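Local coordinates for protein FmtA (Staphylococcus aureus, PDB 5ZH8) that removes D-alanine esterified to wall teichoic acid and lipoteichoic acid, and affects the level of methicillin resistance, at residues L87-V92 against L365-N370; Y259-Y264 against F347-T352. One frame throughout, in Å; residues are numbered along the deposited sequence.

Contact 1 of 2, residues L87-V92 against L365-N370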
ATOM      1  N   LEU A  87      -9.738 -14.177   4.065  1.00 49.93           N
ATOM      2  CA  LEU A  87      -9.885 -13.842   2.642  1.00 50.64           C
ATOM      3  C   LEU A  87      -8.547 -13.657   1.937  1.00 49.29           C
ATOM      4  O   LEU A  87      -8.437 -12.885   1.002  1.00 49.26           O
ATOM      5  CB  LEU A  87     -10.765 -12.598   2.464  1.00 51.88           C
ATOM      6  CG  LEU A  87     -12.103 -12.606   3.212  1.00 53.41           C
ATOM      7  CD1 LEU A  87     -12.775 -11.243   3.130  1.00 54.65           C
ATOM      8  CD2 LEU A  87     -12.998 -13.702   2.665  1.00 54.70           C
ATOM      9  N   PHE A  88      -7.539 -14.388   2.399  1.00 48.63           N
ATOM     10  CA  PHE A  88      -6.195 -14.356   1.828  1.00 47.54           C
ATOM     11  C   PHE A  88      -6.256 -14.698   0.347  1.00 48.51           C
ATOM     12  O   PHE A  88      -6.878 -15.689  -0.032  1.00 49.61           O
ATOM     13  CB  PHE A  88      -5.324 -15.372   2.569  1.00 46.53           C
ATOM     14  CG  PHE A  88      -3.916 -15.477   2.057  1.00 45.66           C
ATOM     15  CD1 PHE A  88      -3.037 -14.402   2.146  1.00 44.74           C
ATOM     16  CD2 PHE A  88      -3.451 -16.676   1.522  1.00 45.93           C
ATOM     17  CE1 PHE A  88      -1.729 -14.518   1.691  1.00 43.74           C
ATOM     18  CE2 PHE A  88      -2.145 -16.796   1.070  1.00 44.91           C
ATOM     19  CZ  PHE A  88      -1.284 -15.715   1.153  1.00 43.71           C
ATOM     20  N   ASN A  89      -5.635 -13.867  -0.486  1.00 48.57           N
ATOM     21  CA  ASN A  89      -5.504 -14.170  -1.913  1.00 49.38           C
ATOM     22  C   ASN A  89      -4.027 -14.297  -2.283  1.00 47.91           C
ATOM     23  O   ASN A  89      -3.328 -13.294  -2.432  1.00 46.91           O
ATOM     24  CB  ASN A  89      -6.186 -13.096  -2.762  1.00 50.83           C
ATOM     25  CG  ASN A  89      -6.422 -13.551  -4.192  1.00 52.40           C
ATOM     26  OD1 ASN A  89      -7.541 -13.924  -4.550  1.00 54.31           O
ATOM     27  ND2 ASN A  89      -5.374 -13.532  -5.012  1.00 51.60           N
ATOM     28  N   GLY A  90      -3.567 -15.537  -2.415  1.00 47.72           N
ATOM     29  CA  GLY A  90      -2.175 -15.818  -2.734  1.00 46.78           C
ATOM     30  C   GLY A  90      -1.822 -17.255  -2.408  1.00 46.79           C
ATOM     31  O   GLY A  90      -2.657 -18.141  -2.563  1.00 47.90           O
ATOM     32  N   SER A  91      -0.596 -17.484  -1.936  1.00 45.79           N
ATOM     33  CA  SER A  91      -0.095 -18.841  -1.694  1.00 46.10           C
ATOM     34  C   SER A  91       0.811 -18.914  -0.481  1.00 44.94           C
ATOM     35  O   SER A  91       1.518 -17.959  -0.158  1.00 44.23           O
ATOM     36  CB  SER A  91       0.687 -19.343  -2.905  1.00 46.91           C
ATOM     37  OG  SER A  91       1.222 -20.639  -2.670  1.00 47.51           O
ATOM     38  N   VAL A  92       0.808 -20.074   0.166  1.00 45.28           N
ATOM     39  CA  VAL A  92       1.623 -20.308   1.348  1.00 44.19           C
ATOM     40  C   VAL A  92       2.489 -21.541   1.137  1.00 44.80           C
ATOM     41  O   VAL A  92       2.106 -22.471   0.426  1.00 46.07           O
ATOM     42  CB  VAL A  92       0.755 -20.478   2.620  1.00 44.26           C
ATOM     43  CG1 VAL A  92      -0.059 -21.769   2.574  1.00 45.82           C
ATOM     44  CG2 VAL A  92       1.621 -20.421   3.869  1.00 43.21           C
ATOM     45  N   LEU A 365       1.366 -12.858  -1.555  1.00 46.36           N
ATOM     46  CA  LEU A 365       0.087 -12.190  -1.679  1.00 47.44           C
ATOM     47  C   LEU A 365       0.042 -11.391  -2.981  1.00 48.30           C
ATOM     48  O   LEU A 365       0.864 -10.508  -3.182  1.00 47.76           O
ATOM     49  CB  LEU A 365      -0.079 -11.262  -0.477  1.00 47.32           C
ATOM     50  CG  LEU A 365      -1.405 -10.539  -0.310  1.00 48.69           C
ATOM     51  CD1 LEU A 365      -2.525 -11.519   0.020  1.00 49.41           C
ATOM     52  CD2 LEU A 365      -1.248  -9.487   0.777  1.00 48.64           C
ATOM     53  N   ASN A 366      -0.918 -11.702  -3.856  1.00 49.70           N
ATOM     54  CA  ASN A 366      -1.053 -11.005  -5.150  1.00 50.84           C
ATOM     55  C   ASN A 366      -2.230 -10.016  -5.229  1.00 52.43           C
ATOM     56  O   ASN A 366      -2.465  -9.415  -6.272  1.00 53.98           O
ATOM     57  CB  ASN A 366      -1.083 -11.997  -6.319  1.00 51.52           C
ATOM     58  CG  ASN A 366      -2.287 -12.913  -6.297  1.00 52.32           C
ATOM     59  OD1 ASN A 366      -2.554 -13.571  -5.301  1.00 51.50           O
ATOM     60  ND2 ASN A 366      -3.002 -12.981  -7.412  1.00 54.26           N
ATOM     61  N   VAL A 367      -2.965  -9.846  -4.133  1.00 52.55           N
ATOM     62  CA  VAL A 367      -3.840  -8.682  -3.964  1.00 53.91           C
ATOM     63  C   VAL A 367      -3.235  -7.858  -2.830  1.00 53.33           C
ATOM     64  O   VAL A 367      -3.109  -8.334  -1.706  1.00 52.15           O
ATOM     65  CB  VAL A 367      -5.291  -9.065  -3.628  1.00 54.65           C
ATOM     66  CG1 VAL A 367      -6.155  -7.820  -3.536  1.00 56.19           C
ATOM     67  CG2 VAL A 367      -5.846 -10.026  -4.669  1.00 55.66           C
ATOM     68  N   LYS A 368      -2.845  -6.627  -3.136  1.00 54.59           N
ATOM     69  CA  LYS A 368      -2.081  -5.817  -2.197  1.00 54.20           C
ATOM     70  C   LYS A 368      -2.822  -5.648  -0.880  1.00 53.99           C
ATOM     71  O   LYS A 368      -4.035  -5.414  -0.854  1.00 55.06           O
ATOM     72  CB  LYS A 368      -1.776  -4.448  -2.791  1.00 56.29           C
ATOM     73  CG  LYS A 368      -0.749  -3.651  -2.010  1.00 56.16           C
ATOM     74  CD  LYS A 368      -0.423  -2.356  -2.752  1.00 58.39           C
ATOM     75  CE  LYS A 368       0.717  -1.595  -2.097  1.00 58.38           C
ATOM     76  NZ  LYS A 368       0.463  -1.331  -0.648  1.00 58.37           N
ATOM     77  N   GLY A 369      -2.075  -5.768   0.209  1.00 52.42           N
ATOM     78  CA  GLY A 369      -2.634  -5.649   1.542  1.00 52.40           C
ATOM     79  C   GLY A 369      -1.567  -5.916   2.572  1.00 50.83           C
ATOM     80  O   GLY A 369      -0.393  -5.982   2.247  1.00 49.94           O
ATOM     81  N   ASN A 370      -1.983  -6.078   3.819  1.00 50.73           N
ATOM     82  CA  ASN A 370      -1.052  -6.255   4.921  1.00 49.47           C
ATOM     83  C   ASN A 370      -0.634  -7.720   5.048  1.00 48.05           C
ATOM     84  O   ASN A 370      -1.334  -8.537   5.660  1.00 48.62           O
ATOM     85  CB  ASN A 370      -1.691  -5.757   6.213  1.00 50.31           C
ATOM     86  CG  ASN A 370      -0.695  -5.596   7.334  1.00 49.86           C
ATOM     87  OD1 ASN A 370       0.386  -6.181   7.312  1.00 48.36           O
ATOM     88  ND2 ASN A 370      -1.061  -4.796   8.329  1.00 51.23           N
TER
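N89 and N366 meet where two antiparallel neighbours, strands 90-96 and 359-365, come together at one end of the central sheet of this beta-lactamase-family fold. G90 and L365 form a non-hydrogen-bonded pair there, with 4.4 Å between their CA atoms. Just beyond it a backbone hydrogen bond joins the two: N366 N donates to N89 O over 3.2 Å, at an N-H...O angle of 153°. The side chains add a second link, N89 ND2 to N366 OD1 at 2.8 Å. This bond is bent, and although N366 OD1 lies close to the N89 amide plane, N89 ND2 stands above the carbonyl plane of N366; the two amides are turned 42° apart. Both groups are buried and have further partners. Y108 O accepts from N89 ND2 and from N366 ND2, K262 O takes another bond from N366 ND2, and N117 ND2 gives a weak one to N366 OD1. V367 CG2 packs against CG of N89. L365 lies with CG anti to its backbone N (chi1 -175°), a turn that brings CD1 beside N89 O, off the plane of that peptide, and 3.5 Å from F88 CE1.

Contact 2 of 2, residues Y259-Y264 against F347-T352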
ATOM      1  N   TYR A 259       2.214 -19.496 -15.314  1.00 64.35           N
ATOM      2  CA  TYR A 259       2.138 -19.511 -13.858  1.00 61.74           C
ATOM      3  C   TYR A 259       2.464 -18.165 -13.184  1.00 59.11           C
ATOM      4  O   TYR A 259       2.401 -18.050 -11.956  1.00 56.84           O
ATOM      5  CB  TYR A 259       3.055 -20.621 -13.320  1.00 61.14           C
ATOM      6  CG  TYR A 259       2.630 -22.024 -13.745  1.00 63.81           C
ATOM      7  CD1 TYR A 259       1.352 -22.504 -13.455  1.00 65.06           C
ATOM      8  CD2 TYR A 259       3.499 -22.870 -14.430  1.00 65.49           C
ATOM      9  CE1 TYR A 259       0.951 -23.773 -13.837  1.00 67.45           C
ATOM     10  CE2 TYR A 259       3.105 -24.147 -14.817  1.00 67.98           C
ATOM     11  CZ  TYR A 259       1.829 -24.591 -14.513  1.00 69.02           C
ATOM     12  OH  TYR A 259       1.411 -25.853 -14.879  1.00 71.97           O
ATOM     13  N   LEU A 260       2.781 -17.145 -13.976  1.00 59.31           N
ATOM     14  CA  LEU A 260       3.165 -15.847 -13.420  1.00 57.67           C
ATOM     15  C   LEU A 260       1.936 -15.096 -12.914  1.00 57.48           C
ATOM     16  O   LEU A 260       1.047 -14.763 -13.690  1.00 60.08           O
ATOM     17  CB  LEU A 260       3.936 -15.013 -14.456  1.00 58.70           C
ATOM     18  CG  LEU A 260       5.480 -15.103 -14.497  1.00 57.74           C
ATOM     19  CD1 LEU A 260       6.065 -16.486 -14.222  1.00 57.17           C
ATOM     20  CD2 LEU A 260       5.986 -14.557 -15.824  1.00 59.67           C
ATOM     21  N   ALA A 261       1.908 -14.825 -11.615  1.00 55.17           N
ATOM     22  CA  ALA A 261       0.768 -14.184 -10.974  1.00 54.80           C
ATOM     23  C   ALA A 261       0.626 -12.720 -11.356  1.00 55.34           C
ATOM     24  O   ALA A 261       1.604 -12.034 -11.626  1.00 54.84           O
ATOM     25  CB  ALA A 261       0.881 -14.310  -9.457  1.00 52.68           C
ATOM     26  N   LYS A 262      -0.615 -12.255 -11.359  1.00 56.61           N
ATOM     27  CA  LYS A 262      -0.932 -10.856 -11.582  1.00 57.54           C
ATOM     28  C   LYS A 262      -1.188 -10.217 -10.223  1.00 56.08           C
ATOM     29  O   LYS A 262      -1.844 -10.810  -9.368  1.00 55.04           O
ATOM     30  CB  LYS A 262      -2.171 -10.728 -12.474  1.00 60.13           C
ATOM     31  CG  LYS A 262      -2.040 -11.453 -13.805  1.00 62.08           C
ATOM     32  CD  LYS A 262      -3.334 -11.441 -14.614  1.00 64.74           C
ATOM     33  CE  LYS A 262      -3.554 -10.125 -15.341  1.00 66.68           C
ATOM     34  NZ  LYS A 262      -4.832 -10.128 -16.119  1.00 69.76           N
ATOM     35  N   GLY A 263      -0.663  -9.013 -10.032  1.00 56.25           N
ATOM     36  CA  GLY A 263      -0.838  -8.273  -8.787  1.00 55.59           C
ATOM     37  C   GLY A 263      -1.974  -7.286  -8.913  1.00 57.87           C
ATOM     38  O   GLY A 263      -2.250  -6.782 -10.004  1.00 59.86           O
ATOM     39  N   TYR A 264      -2.635  -7.001  -7.795  1.00 57.96           N
ATOM     40  CA  TYR A 264      -3.826  -6.154  -7.808  1.00 60.18           C
ATOM     41  C   TYR A 264      -3.840  -5.139  -6.669  1.00 61.09           C
ATOM     42  O   TYR A 264      -3.287  -5.373  -5.593  1.00 58.79           O
ATOM     43  CB  TYR A 264      -5.080  -7.021  -7.740  1.00 59.99           C
ATOM     44  CG  TYR A 264      -5.253  -7.924  -8.934  1.00 60.56           C
ATOM     45  CD1 TYR A 264      -5.930  -7.485 -10.063  1.00 62.93           C
ATOM     46  CD2 TYR A 264      -4.740  -9.215  -8.939  1.00 58.99           C
ATOM     47  CE1 TYR A 264      -6.097  -8.305 -11.164  1.00 64.03           C
ATOM     48  CE2 TYR A 264      -4.894 -10.041 -10.039  1.00 60.14           C
ATOM     49  CZ  TYR A 264      -5.580  -9.583 -11.150  1.00 62.68           C
ATOM     50  OH  TYR A 264      -5.743 -10.398 -12.247  1.00 63.99           O
ATOM     51  N   PHE A 347       4.456  -4.068  -7.630  1.00 50.86           N
ATOM     52  CA  PHE A 347       3.324  -4.192  -8.552  1.00 52.39           C
ATOM     53  C   PHE A 347       2.188  -5.055  -8.025  1.00 51.52           C
ATOM     54  O   PHE A 347       1.864  -6.098  -8.591  1.00 51.11           O
ATOM     55  CB  PHE A 347       3.800  -4.679  -9.924  1.00 53.31           C
ATOM     56  CG  PHE A 347       4.659  -3.679 -10.638  1.00 54.66           C
ATOM     57  CD1 PHE A 347       4.084  -2.675 -11.408  1.00 57.06           C
ATOM     58  CD2 PHE A 347       6.039  -3.725 -10.519  1.00 53.52           C
ATOM     59  CE1 PHE A 347       4.872  -1.745 -12.052  1.00 58.60           C
ATOM     60  CE2 PHE A 347       6.831  -2.794 -11.168  1.00 55.02           C
ATOM     61  CZ  PHE A 347       6.243  -1.804 -11.935  1.00 57.61           C
ATOM     62  N   GLY A 348       1.611  -4.602  -6.915  1.00 51.31           N
ATOM     63  CA  GLY A 348       0.433  -5.225  -6.318  1.00 51.18           C
ATOM     64  C   GLY A 348       0.642  -6.569  -5.648  1.00 49.28           C
ATOM     65  O   GLY A 348      -0.327  -7.231  -5.288  1.00 49.34           O
ATOM     66  N   GLN A 349       1.898  -6.975  -5.469  1.00 47.85           N
ATOM     67  CA  GLN A 349       2.206  -8.247  -4.838  1.00 46.09           C
ATOM     68  C   GLN A 349       3.049  -8.007  -3.602  1.00 44.49           C
ATOM     69  O   GLN A 349       3.715  -6.980  -3.483  1.00 44.74           O
ATOM     70  CB  GLN A 349       2.919  -9.174  -5.819  1.00 46.20           C
ATOM     71  CG  GLN A 349       2.159  -9.348  -7.134  1.00 48.37           C
ATOM     72  CD  GLN A 349       2.555 -10.583  -7.925  1.00 48.57           C
ATOM     73  OE1 GLN A 349       3.196 -11.495  -7.401  1.00 47.71           O
ATOM     74  NE2 GLN A 349       2.159 -10.627  -9.190  1.00 50.35           N
ATOM     75  N   VAL A 350       2.986  -8.944  -2.666  1.00 43.34           N
ATOM     76  CA  VAL A 350       3.796  -8.894  -1.456  1.00 42.27           C
ATOM     77  C   VAL A 350       4.337 -10.294  -1.201  1.00 41.50           C
ATOM     78  O   VAL A 350       3.566 -11.254  -1.111  1.00 42.07           O
ATOM     79  CB  VAL A 350       3.000  -8.441  -0.218  1.00 42.24           C
ATOM     80  CG1 VAL A 350       3.957  -7.963   0.860  1.00 41.56           C
ATOM     81  CG2 VAL A 350       2.018  -7.334  -0.566  1.00 43.77           C
ATOM     82  N   PHE A 351       5.659 -10.399  -1.083  1.00 40.42           N
ATOM     83  CA  PHE A 351       6.323 -11.682  -0.939  1.00 39.67           C
ATOM     84  C   PHE A 351       7.177 -11.652   0.328  1.00 38.75           C
ATOM     85  O   PHE A 351       8.178 -10.941   0.398  1.00 38.48           O
ATOM     86  CB  PHE A 351       7.180 -11.952  -2.174  1.00 39.93           C
ATOM     87  CG  PHE A 351       7.539 -13.391  -2.357  1.00 39.57           C
ATOM     88  CD1 PHE A 351       8.641 -13.926  -1.717  1.00 38.72           C
ATOM     89  CD2 PHE A 351       6.768 -14.210  -3.168  1.00 40.45           C
ATOM     90  CE1 PHE A 351       8.970 -15.256  -1.881  1.00 38.88           C
ATOM     91  CE2 PHE A 351       7.092 -15.543  -3.338  1.00 40.62           C
ATOM     92  CZ  PHE A 351       8.193 -16.069  -2.689  1.00 39.79           C
ATOM     93  N   THR A 352       6.769 -12.422   1.328  1.00 38.38           N
ATOM     94  CA  THR A 352       7.342 -12.305   2.658  1.00 37.98           C
ATOM     95  C   THR A 352       7.747 -13.674   3.188  1.00 37.60           C
ATOM     96  O   THR A 352       7.084 -14.674   2.923  1.00 37.95           O
ATOM     97  CB  THR A 352       6.351 -11.620   3.624  1.00 38.51           C
ATOM     98  OG1 THR A 352       5.850 -10.408   3.031  1.00 38.97           O
ATOM     99  CG2 THR A 352       7.021 -11.282   4.943  1.00 38.54           C
TER
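Q349 reaches from the start of strand 349-355 to the loop 259-264, and most of what joins the two segments passes through its side chain or through the glycines G263 and G348. F347 and G348 form the tight two-residue turn of the beta hairpin joining strands 340-346 and 349-355, both with positive phi, and the loop before strand 264-265 packs against this turn. Two hydrogen bonds cross, both weak. In one, Q349 NE2 donates to A261 O at 2.9 Å, with a bent N-H...O angle of 130°; in the other, Y264 N points to G348 O at 3.4 Å. The Q349 amide is held at its other end too, since Q349 OE1 accepts from L124 N, which helps to fix the rotation of the buried group. Its CG lies beside the backbone N (chi1 -53°) and the chain runs on extended, carrying the amide alongside residues 261-263.

A CA-H...O contact supplements these bonds: G263 CA faces F347 O at 3.5 Å, with 159° at the hydrogen. Packing adds to this: Q349 CG rests 3.6 Å from G263 CA, and A261 CB lies against the Q349 amide. The CA atoms of G263 and G348 are 4.1 Å apart, a closeness suited to residues with no side chain.

The side chains of K262 and Y264 leave the backbone away from the strand; the K262 ammonium forms a salt bridge with E112, to which Y264 OH is also hydrogen-bonded. Strand 123-124 borders the contact through F123, touched by A261 and Q349. Beyond Q349, V350 leans on L365 of strand 359-365 and on N371 of helix 371-382.

How the contacts relate
Contacts 1 and 2 lie side by side, their centres about 8 Å apart, on the same end of the central antiparallel sheet. Along the chain, contact 2 is nested within the long excursion that contact 1 closes. Strand 359-365, which supplies L365 to contact 1, is the sheet neighbour of strand 349-355, which supplies Q349 to contact 2, and a probable hydrogen bond from V350 N to L365 O (2.7 Å) ties them. A second probable one joins K368 N to Y264 O at 2.8 Å, so the segment 365-370 is held by both segments of contact 2. Packing fills in between, with N366 O 3.5 Å from Y264 CD2.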